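Local structure of Lpg2148(MvcA) (Legionella pneumophila subsp. pneumophila str. Philadelphia 1, 6K11) at residues D104-V109 with K280-L285; P251-F256 with E303-R308; D299-F304 with N319-P324. The protein is a Legionella pneumophila effector that probably acts as a deamidase-related deubiquitinase, removing ubiquitin from the conjugating enzyme UBE2N and so regulating its activity. One frame throughout, in Å; residues are numbered along the deposited sequence.

Interaction 1: D104-V109 with K280-L285; sequences DNLKNV and KYIEKL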
loop_
_atom_site.group_PDB
_atom_site.type_symbol
_atom_site.label_atom_id
_atom_site.label_comp_id
_atom_site.label_asym_id
_atom_site.label_seq_id
_atom_site.Cartn_x
_atom_site.Cartn_y
_atom_site.Cartn_z
ATOM N N ASP A 104 16.532 -8.226 15.162
ATOM C CA ASP A 104 17.985 -8.371 15.200
ATOM C C ASP A 104 18.588 -8.409 13.808
ATOM O O ASP A 104 19.676 -7.864 13.587
ATOM C CB ASP A 104 18.380 -9.635 15.964
ATOM C CG ASP A 104 17.910 -9.618 17.395
ATOM O OD1 ASP A 104 18.310 -8.696 18.140
ATOM O OD2 ASP A 104 17.148 -10.533 17.773
ATOM N N ASN A 105 17.915 -9.059 12.855
ATOM C CA ASN A 105 18.536 -9.232 11.546
ATOM C C ASN A 105 18.751 -7.889 10.859
ATOM O O ASN A 105 19.788 -7.670 10.220
ATOM C CB ASN A 105 17.721 -10.188 10.673
ATOM C CG ASN A 105 16.262 -9.798 10.543
ATOM O OD1 ASN A 105 15.742 -8.982 11.304
ATOM N ND2 ASN A 105 15.588 -10.395 9.565
ATOM N N LEU A 106 17.804 -6.960 11.012
ATOM C CA LEU A 106 17.997 -5.614 10.484
ATOM C C LEU A 106 18.976 -4.817 11.339
ATOM O O LEU A 106 19.822 -4.092 10.804
ATOM C CB LEU A 106 16.650 -4.882 10.383
ATOM C CG LEU A 106 16.706 -3.425 9.900
ATOM C CD1 LEU A 106 17.434 -3.311 8.560
ATOM C CD2 LEU A 106 15.290 -2.824 9.817
ATOM N N LYS A 107 18.887 -4.946 12.663
ATOM C CA LYS A 107 19.815 -4.230 13.530
ATOM C C LYS A 107 21.257 -4.620 13.234
ATOM O O LYS A 107 22.129 -3.752 13.117
ATOM C CB LYS A 107 19.472 -4.489 14.997
ATOM C CG LYS A 107 18.187 -3.794 15.464
ATOM C CD LYS A 107 18.288 -3.322 16.908
ATOM C CE LYS A 107 17.216 -3.943 17.777
ATOM N NZ LYS A 107 17.426 -3.548 19.202
ATOM N N ASN A 108 21.521 -5.917 13.068
ATOM C CA ASN A 108 22.898 -6.356 12.862
ATOM C C ASN A 108 23.425 -5.953 11.491
ATOM O O ASN A 108 24.628 -5.710 11.345
ATOM C CB ASN A 108 23.004 -7.867 13.071
ATOM C CG ASN A 108 22.804 -8.262 14.527
ATOM O OD1 ASN A 108 23.067 -7.470 15.435
ATOM N ND2 ASN A 108 22.319 -9.478 14.757
ATOM N N VAL A 109 22.553 -5.865 10.482
ATOM C CA VAL A 109 22.970 -5.330 9.186
ATOM C C VAL A 109 23.470 -3.897 9.337
ATOM O O VAL A 109 24.492 -3.511 8.754
ATOM C CB VAL A 109 21.815 -5.421 8.170
ATOM C CG1 VAL A 109 22.136 -4.614 6.926
ATOM C CG2 VAL A 109 21.551 -6.865 7.795
ATOM N N LYS A 280 15.298 1.873 18.660
ATOM C CA LYS A 280 13.959 1.893 19.242
ATOM C C LYS A 280 12.874 1.784 18.177
ATOM O O LYS A 280 11.867 1.095 18.385
ATOM C CB LYS A 280 13.753 3.165 20.065
ATOM C CG LYS A 280 12.540 3.098 20.997
ATOM C CD LYS A 280 12.754 2.059 22.100
ATOM C CE LYS A 280 14.021 2.359 22.904
ATOM N NZ LYS A 280 14.898 1.165 23.108
ATOM N N TYR A 281 13.041 2.483 17.045
ATOM C CA TYR A 281 12.082 2.347 15.946
ATOM C C TYR A 281 11.969 0.891 15.496
ATOM O O TYR A 281 10.863 0.362 15.339
ATOM C CB TYR A 281 12.471 3.253 14.761
ATOM C CG TYR A 281 11.353 3.452 13.724
ATOM C CD1 TYR A 281 11.190 2.558 12.668
ATOM C CD2 TYR A 281 10.473 4.535 13.803
ATOM C CE1 TYR A 281 10.181 2.718 11.719
ATOM C CE2 TYR A 281 9.451 4.709 12.844
ATOM C CZ TYR A 281 9.316 3.789 11.809
ATOM O OH TYR A 281 8.307 3.932 10.858
ATOM N N ILE A 282 13.105 0.217 15.298
ATOM C CA ILE A 282 13.054 -1.177 14.854
ATOM C C ILE A 282 12.393 -2.053 15.914
ATOM O O ILE A 282 11.598 -2.949 15.598
ATOM C CB ILE A 282 14.465 -1.688 14.497
ATOM C CG1 ILE A 282 14.988 -0.987 13.247
ATOM C CG2 ILE A 282 14.439 -3.189 14.265
ATOM C CD1 ILE A 282 16.424 -1.341 12.920
ATOM N N GLU A 283 12.706 -1.806 17.186
ATOM C CA GLU A 283 12.125 -2.623 18.243
ATOM C C GLU A 283 10.609 -2.531 18.234
ATOM O O GLU A 283 9.918 -3.544 18.386
ATOM C CB GLU A 283 12.688 -2.199 19.599
ATOM C CG GLU A 283 14.136 -2.644 19.795
ATOM C CD GLU A 283 14.794 -1.944 20.962
ATOM O OE1 GLU A 283 14.056 -1.452 21.850
ATOM O OE2 GLU A 283 16.047 -1.885 20.984
ATOM N N LYS A 284 10.073 -1.325 18.022
ATOM C CA LYS A 284 8.624 -1.165 17.986
ATOM C C LYS A 284 8.016 -1.820 16.751
ATOM O O LYS A 284 6.892 -2.337 16.815
ATOM C CB LYS A 284 8.266 0.319 18.049
ATOM C CG LYS A 284 8.293 0.896 19.464
ATOM C CD LYS A 284 7.351 2.102 19.571
ATOM C CE LYS A 284 7.024 2.449 21.015
ATOM N NZ LYS A 284 6.386 3.799 21.125
ATOM N N LEU A 285 8.734 -1.807 15.624
ATOM C CA LEU A 285 8.280 -2.542 14.443
ATOM C C LEU A 285 8.181 -4.030 14.738
ATOM O O LEU A 285 7.215 -4.692 14.345
ATOM C CB LEU A 285 9.230 -2.315 13.265
ATOM C CG LEU A 285 9.144 -0.993 12.509
ATOM C CD1 LEU A 285 10.095 -1.015 11.292
ATOM C CD2 LEU A 285 7.724 -0.700 12.084
#
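Leu106 meets Ile282 obliquely through its CD2 branch: CD2 lies 3.6 Å from CD1 of Ile282, and the parent carbon CG of Leu106 comes almost as close to the same methyl. The leucine reaches across because its CG stands opposite the backbone N (chi1 177°), while Ile282 extends its longer branch to offer CD1. Both residues are buried, and Leu106 also rests on Phe329 of strand 325-333, whereas Tyr281, one residue before Ile282, packs on Phe234 and Ile236 of strand 228-238. This is the layering of an alpha+beta arrangement, in which helices 104-111 and 278-288 pack side by side against the central antiparallel sheet. Their segments are nearly antiparallel, at 161°, with axes 10.1 Å apart at closest approach, so it is left to the side chains to bridge the space between the backbones. Lys107 follows on the more open side. Its chain slides past Ile282 in the opposite direction, bringing its CG 3.9 Å from CD1 of Ile282, so that the aliphatic half of the lysine extends the apolar contact. Bends at chi2 and chi3 then carry the amine to Glu283, whose side chain it crosses at about a right angle. Lys107 NZ approaches Glu283 OE2 at 2.8 Å, using the anti lone pair of that oxygen. The other oxygen, Glu283 OE1, receives Lys280 NZ at 3.0 Å on its syn side, 32° out of the carboxylate plane. One carboxylate thus lies between two amines, and its negative charge probably offsets the repulsion between Lys107 NZ and Lys280 NZ, which are 6.6 Å apart.

Interaction 2: P251-F256 with E303-R308; sequences PYQAYF and EFFSKR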
loop_
_atom_site.group_PDB
_atom_site.type_symbol
_atom_site.label_atom_id
_atom_site.label_comp_id
_atom_site.label_asym_id
_atom_site.label_seq_id
_atom_site.Cartn_x
_atom_site.Cartn_y
_atom_site.Cartn_z
ATOM N N PRO A 251 12.209 8.488 8.420
ATOM C CA PRO A 251 11.158 7.770 7.695
ATOM C C PRO A 251 10.382 8.713 6.793
ATOM O O PRO A 251 10.104 9.866 7.142
ATOM C CB PRO A 251 10.267 7.221 8.824
ATOM C CG PRO A 251 10.386 8.259 9.923
ATOM C CD PRO A 251 11.774 8.892 9.773
ATOM N N TYR A 252 10.029 8.188 5.615
ATOM C CA TYR A 252 9.280 8.895 4.585
ATOM C C TYR A 252 8.048 8.082 4.214
ATOM O O TYR A 252 8.149 6.864 3.995
ATOM C CB TYR A 252 10.120 9.090 3.304
ATOM C CG TYR A 252 11.492 9.713 3.468
ATOM C CD1 TYR A 252 11.753 10.665 4.439
ATOM C CD2 TYR A 252 12.528 9.352 2.598
ATOM C CE1 TYR A 252 13.050 11.237 4.551
ATOM C CE2 TYR A 252 13.786 9.903 2.702
ATOM C CZ TYR A 252 14.043 10.840 3.666
ATOM O OH TYR A 252 15.315 11.370 3.723
ATOM N N GLN A 253 6.898 8.744 4.087
ATOM C CA GLN A 253 5.716 8.002 3.669
ATOM C C GLN A 253 4.594 8.923 3.202
ATOM O O GLN A 253 4.562 10.120 3.504
ATOM C CB GLN A 253 5.188 7.123 4.811
ATOM C CG GLN A 253 4.672 7.940 6.007
ATOM C CD GLN A 253 3.807 7.096 6.903
ATOM O OE1 GLN A 253 4.259 6.068 7.403
ATOM N NE2 GLN A 253 2.555 7.487 7.072
ATOM N N ALA A 254 3.664 8.319 2.468
ATOM C CA ALA A 254 2.298 8.794 2.285
ATOM C C ALA A 254 1.340 7.730 2.822
ATOM O O ALA A 254 1.731 6.585 3.069
ATOM C CB ALA A 254 1.986 9.076 0.797
ATOM N N TYR A 255 0.090 8.125 3.052
ATOM C CA TYR A 255 -0.945 7.183 3.492
ATOM C C TYR A 255 -2.255 7.589 2.829
ATOM O O TYR A 255 -2.816 8.643 3.153
ATOM C CB TYR A 255 -1.071 7.148 5.024
ATOM C CG TYR A 255 -1.614 5.827 5.520
ATOM C CD1 TYR A 255 -2.937 5.458 5.270
ATOM C CD2 TYR A 255 -0.795 4.925 6.196
ATOM C CE1 TYR A 255 -3.440 4.212 5.706
ATOM C CE2 TYR A 255 -1.284 3.696 6.643
ATOM C CZ TYR A 255 -2.596 3.338 6.385
ATOM O OH TYR A 255 -3.050 2.114 6.820
ATOM N N PHE A 256 -2.726 6.767 1.883
ATOM C CA PHE A 256 -3.904 7.113 1.086
ATOM C C PHE A 256 -5.107 7.443 1.966
ATOM O O PHE A 256 -5.433 6.702 2.901
ATOM C CB PHE A 256 -4.267 5.962 0.133
ATOM C CG PHE A 256 -5.363 6.315 -0.855
ATOM C CD1 PHE A 256 -6.703 6.174 -0.514
ATOM C CD2 PHE A 256 -5.047 6.791 -2.126
ATOM C CE1 PHE A 256 -7.705 6.514 -1.414
ATOM C CE2 PHE A 256 -6.049 7.119 -3.034
ATOM C CZ PHE A 256 -7.372 6.979 -2.676
ATOM N N GLU A 303 1.002 5.612 16.045
ATOM C CA GLU A 303 2.172 6.421 16.395
ATOM C C GLU A 303 3.116 6.585 15.206
ATOM O O GLU A 303 3.613 7.689 14.941
ATOM C CB GLU A 303 2.921 5.796 17.577
ATOM C CG GLU A 303 4.185 6.567 18.025
ATOM C CD GLU A 303 4.968 5.861 19.156
ATOM O OE1 GLU A 303 4.595 4.726 19.552
ATOM O OE2 GLU A 303 5.955 6.443 19.654
ATOM N N PHE A 304 3.385 5.498 14.480
ATOM C CA PHE A 304 4.376 5.588 13.414
ATOM C C PHE A 304 3.798 6.117 12.102
ATOM O O PHE A 304 4.517 6.785 11.353
ATOM C CB PHE A 304 5.026 4.220 13.177
ATOM C CG PHE A 304 6.092 3.864 14.197
ATOM C CD1 PHE A 304 6.336 4.692 15.285
ATOM C CD2 PHE A 304 6.823 2.683 14.072
ATOM C CE1 PHE A 304 7.330 4.371 16.232
ATOM C CE2 PHE A 304 7.815 2.350 15.001
ATOM C CZ PHE A 304 8.073 3.195 16.078
ATOM N N PHE A 305 2.530 5.830 11.788
ATOM C CA PHE A 305 2.044 5.996 10.418
ATOM C C PHE A 305 0.868 6.965 10.264
ATOM O O PHE A 305 0.440 7.211 9.129
ATOM C CB PHE A 305 1.636 4.628 9.823
ATOM C CG PHE A 305 2.685 3.538 9.985
ATOM C CD1 PHE A 305 4.027 3.794 9.728
ATOM C CD2 PHE A 305 2.318 2.260 10.390
ATOM C CE1 PHE A 305 4.994 2.808 9.899
ATOM C CE2 PHE A 305 3.280 1.253 10.532
ATOM C CZ PHE A 305 4.621 1.535 10.284
ATOM N N SER A 306 0.330 7.524 11.343
ATOM C CA SER A 306 -0.769 8.467 11.167
ATOM C C SER A 306 -0.247 9.795 10.619
ATOM O O SER A 306 0.929 10.122 10.733
ATOM C CB SER A 306 -1.500 8.731 12.500
ATOM O OG SER A 306 -0.768 9.668 13.275
ATOM N N LYS A 307 -1.151 10.567 10.039
ATOM C CA LYS A 307 -0.889 11.990 9.855
ATOM C C LYS A 307 -0.550 12.634 11.204
ATOM O O LYS A 307 -1.166 12.317 12.228
ATOM C CB LYS A 307 -2.131 12.656 9.250
ATOM C CG LYS A 307 -1.958 14.133 8.905
ATOM C CD LYS A 307 -3.264 14.695 8.365
ATOM C CE LYS A 307 -3.106 16.138 7.846
ATOM N NZ LYS A 307 -4.457 16.742 7.586
ATOM N N ARG A 308 0.427 13.542 11.213
ATOM C CA ARG A 308 0.836 14.138 12.483
ATOM C C ARG A 308 -0.332 14.870 13.128
ATOM O O ARG A 308 -1.062 15.616 12.469
ATOM C CB ARG A 308 2.026 15.088 12.294
ATOM C CG ARG A 308 2.721 15.379 13.622
ATOM C CD ARG A 308 4.018 16.162 13.503
ATOM N NE ARG A 308 4.628 16.244 14.833
ATOM C CZ ARG A 308 5.657 17.015 15.170
ATOM N NH1 ARG A 308 6.237 17.795 14.266
ATOM N NH2 ARG A 308 6.096 16.997 16.435
#
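The histidine and glutamine of what is probably a papain-like active site, consistent with the Cys-His-Gln arrangement of Cif-type deamidases, lie here against the end of helix 294-305. Gln253, at the edge strand that includes residues 250-252 of the central sheet, sends its side-chain amide toward Phe305, the last residue of that helix before Ser306 leaves helical geometry. Gln253 NE2 donates to Phe305 O over 3.0 Å, in a bent bond with an N-H...O angle of 139°. The donor stands above the carbonyl plane, 35° out of it, so the bond does not follow a lone pair. At the other end of the amide, Gln253 OE1 is hydrogen-bonded to His232 of strand 228-238, and NE2 has a further partner in His259. Both polar ends of the buried amide are therefore engaged, which should fix its rotation and is consistent with a role for the glutamine in positioning His232. Its CG sits in the crowded position between the backbone N and carbonyl carbon, from which the chain runs out extended to cross Phe305 at about a right angle. The planes of the amide and the phenyl ring are only 20° apart, and OE1 of Gln253 comes within 3.3 Å of CD1 of Phe305. That ring also meets His232 edge-to-face, while Phe304 CB covers one of its faces, 3.5 Å above the plane and toward the rim. Tyr255 closes the contact more loosely. Its hydroxyl is engaged by Tyr301, one helical turn before Phe305, while lower on the ring CD2 of Tyr255 lies 3.9 Å from Phe305 O and 4.4 Å from Phe305 CB.

Interaction 3: D299-F304 with N319-P324; sequences DIYAEF and NEKRQP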
loop_
_atom_site.group_PDB
_atom_site.type_symbol
_atom_site.label_atom_id
_atom_site.label_comp_id
_atom_site.label_asym_id
_atom_site.label_seq_id
_atom_site.Cartn_x
_atom_site.Cartn_y
_atom_site.Cartn_z
ATOM N N ASP A 299 -1.960 1.183 18.632
ATOM C CA ASP A 299 -1.194 2.306 19.167
ATOM C C ASP A 299 0.121 2.503 18.419
ATOM O O ASP A 299 0.514 3.645 18.137
ATOM C CB ASP A 299 -0.907 2.085 20.654
ATOM C CG ASP A 299 -2.108 2.388 21.552
ATOM O OD1 ASP A 299 -3.136 2.927 21.064
ATOM O OD2 ASP A 299 -2.006 2.074 22.758
ATOM N N ILE A 300 0.838 1.411 18.122
ATOM C CA ILE A 300 2.123 1.541 17.440
ATOM C C ILE A 300 1.917 1.955 15.988
ATOM O O ILE A 300 2.645 2.812 15.454
ATOM C CB ILE A 300 2.914 0.228 17.531
ATOM C CG1 ILE A 300 3.237 -0.102 18.991
ATOM C CG2 ILE A 300 4.209 0.331 16.698
ATOM C CD1 ILE A 300 4.119 -1.326 19.116
ATOM N N TYR A 301 0.951 1.320 15.323
ATOM C CA TYR A 301 0.601 1.668 13.950
ATOM C C TYR A 301 0.249 3.152 13.833
ATOM O O TYR A 301 0.766 3.857 12.961
ATOM C CB TYR A 301 -0.560 0.787 13.499
ATOM C CG TYR A 301 -0.762 0.694 11.989
ATOM C CD1 TYR A 301 -1.466 1.678 11.301
ATOM C CD2 TYR A 301 -0.281 -0.401 11.264
ATOM C CE1 TYR A 301 -1.664 1.587 9.918
ATOM C CE2 TYR A 301 -0.485 -0.499 9.888
ATOM C CZ TYR A 301 -1.181 0.494 9.228
ATOM O OH TYR A 301 -1.376 0.399 7.866
ATOM N N ALA A 302 -0.595 3.650 14.737
ATOM C CA ALA A 302 -0.979 5.058 14.709
ATOM C C ALA A 302 0.210 5.965 15.023
ATOM O O ALA A 302 0.419 6.985 14.350
ATOM C CB ALA A 302 -2.127 5.303 15.690
ATOM N N GLU A 303 1.002 5.612 16.045
ATOM C CA GLU A 303 2.172 6.421 16.395
ATOM C C GLU A 303 3.116 6.585 15.206
ATOM O O GLU A 303 3.613 7.689 14.941
ATOM C CB GLU A 303 2.921 5.796 17.577
ATOM C CG GLU A 303 4.185 6.567 18.025
ATOM C CD GLU A 303 4.968 5.861 19.156
ATOM O OE1 GLU A 303 4.595 4.726 19.552
ATOM O OE2 GLU A 303 5.955 6.443 19.654
ATOM N N PHE A 304 3.385 5.498 14.480
ATOM C CA PHE A 304 4.376 5.588 13.414
ATOM C C PHE A 304 3.798 6.117 12.102
ATOM O O PHE A 304 4.517 6.785 11.353
ATOM C CB PHE A 304 5.026 4.220 13.177
ATOM C CG PHE A 304 6.092 3.864 14.197
ATOM C CD1 PHE A 304 6.336 4.692 15.285
ATOM C CD2 PHE A 304 6.823 2.683 14.072
ATOM C CE1 PHE A 304 7.330 4.371 16.232
ATOM C CE2 PHE A 304 7.815 2.350 15.001
ATOM C CZ PHE A 304 8.073 3.195 16.078
ATOM N N ASN A 319 -11.414 1.687 13.153
ATOM C CA ASN A 319 -10.139 1.613 12.456
ATOM C C ASN A 319 -9.068 0.891 13.264
ATOM O O ASN A 319 -7.883 0.992 12.930
ATOM C CB ASN A 319 -9.680 3.022 12.077
ATOM C CG ASN A 319 -10.691 3.729 11.199
ATOM O OD1 ASN A 319 -11.001 3.257 10.108
ATOM N ND2 ASN A 319 -11.229 4.846 11.679
ATOM N N GLU A 320 -9.464 0.156 14.307
ATOM C CA GLU A 320 -8.520 -0.637 15.082
ATOM C C GLU A 320 -7.822 -1.652 14.188
ATOM O O GLU A 320 -8.385 -2.134 13.204
ATOM C CB GLU A 320 -9.242 -1.375 16.217
ATOM C CG GLU A 320 -9.504 -0.528 17.452
ATOM C CD GLU A 320 -10.399 -1.234 18.479
ATOM O OE1 GLU A 320 -10.976 -2.306 18.161
ATOM O OE2 GLU A 320 -10.527 -0.706 19.604
ATOM N N LYS A 321 -6.576 -1.971 14.536
ATOM C CA LYS A 321 -5.808 -2.985 13.813
ATOM C C LYS A 321 -6.049 -4.310 14.522
ATOM O O LYS A 321 -5.342 -4.675 15.465
ATOM C CB LYS A 321 -4.327 -2.626 13.774
ATOM C CG LYS A 321 -3.998 -1.354 12.991
ATOM C CD LYS A 321 -4.427 -1.433 11.517
ATOM C CE LYS A 321 -4.824 -0.054 11.000
ATOM N NZ LYS A 321 -5.810 -0.118 9.890
ATOM N N ARG A 322 -7.067 -5.034 14.065
ATOM C CA ARG A 322 -7.512 -6.265 14.708
ATOM C C ARG A 322 -6.921 -7.518 14.087
ATOM O O ARG A 322 -7.165 -8.618 14.598
ATOM C CB ARG A 322 -9.032 -6.348 14.673
ATOM C CG ARG A 322 -9.688 -5.266 15.488
ATOM C CD ARG A 322 -11.201 -5.385 15.455
ATOM N NE ARG A 322 -11.821 -4.330 16.248
ATOM C CZ ARG A 322 -12.827 -3.571 15.825
ATOM N NH1 ARG A 322 -13.334 -3.752 14.614
ATOM N NH2 ARG A 322 -13.331 -2.635 16.619
ATOM N N GLN A 323 -6.159 -7.388 13.012
ATOM C CA GLN A 323 -5.593 -8.564 12.374
ATOM C C GLN A 323 -4.082 -8.616 12.558
ATOM O O GLN A 323 -3.424 -7.571 12.651
ATOM C CB GLN A 323 -5.908 -8.588 10.872
ATOM C CG GLN A 323 -7.396 -8.502 10.535
ATOM C CD GLN A 323 -7.616 -8.408 9.036
ATOM O OE1 GLN A 323 -6.978 -7.602 8.352
ATOM N NE2 GLN A 323 -8.509 -9.245 8.512
ATOM N N PRO A 324 -3.504 -9.819 12.603
ATOM C CA PRO A 324 -2.044 -9.936 12.673
ATOM C C PRO A 324 -1.372 -9.170 11.546
ATOM O O PRO A 324 -1.881 -9.107 10.424
ATOM C CB PRO A 324 -1.803 -11.447 12.531
ATOM C CG PRO A 324 -3.076 -12.081 13.014
ATOM C CD PRO A 324 -4.173 -11.137 12.617
#
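Tyr301, on the helical segment 299-304, stands opposite Lys321 of the irregular segment 319-324, their CA atoms 7.9 Å apart, and no hydrogen bond joins the two segments. Instead, the lysine lays its chain across one face of the tyrosine ring, the two side chains crossing at about a right angle. Contact begins near the root, where Lys321 CG lies 4.0 Å from Tyr301 CG. It continues at the far end of the chain, where Lys321 CE approaches to 3.7 Å from Tyr301 CE1. With CE 3.9 Å from the ring centroid and 20° off the normal, this is a CH-pi contact over the face. The ammonium group is less central: Lys321 NZ is 4.9 Å from the centroid of the Tyr301 ring, making an off-centre cation-pi interaction in which the methylene beside the charge does most of the touching. A turn at chi2 (-60°) and a further bend at chi3 fold the chain over the ring instead of letting it run straight past. The arrangement ties helix 294-305 to the loop that leads into strand 325-333 of the central antiparallel sheet, with Pro324 already paired through its backbone to Glu129 of the neighbouring strand 120-129. The loop backbone at Lys321 is held by the same helix, its N bonded to Ser298 and its O to Arg297. The tyrosine hydroxyl also bonds Ser231, beside its Tyr255 partner, and its ring meets Phe305 edge-to-face, so that ring is constrained both at its tip and along its body. Within the loop, Glu320 OE1 takes weak, bent bonds from both NE and NH2 of Arg322, the latter at 2.8 Å, a salt bridge spanning Lys321.

Helix 294-305 gives successive turns to interactions 2 and 3, whose centres lie 12 Å apart and which share Glu303 and Phe304. They meet where Tyr255 OH and Tyr301 OH stand 2.6 Å apart, probably hydrogen-bonded. Interaction 1 lies about 19 Å, centre to centre, from each, yet it is coupled to both through the preceding helix 278-288: Lys284 NZ forms a salt bridge with Glu303 OE1 at 2.6 Å, and Tyr281 CE2 packs 3.5 Å from Phe304 CD2. Interaction 2 alone includes a residue of the likely active site, Gln253; interaction 1 joins two helices lying on the central sheet, and interaction 3 joins helix 294-305 to the loop leading into strand 325-333.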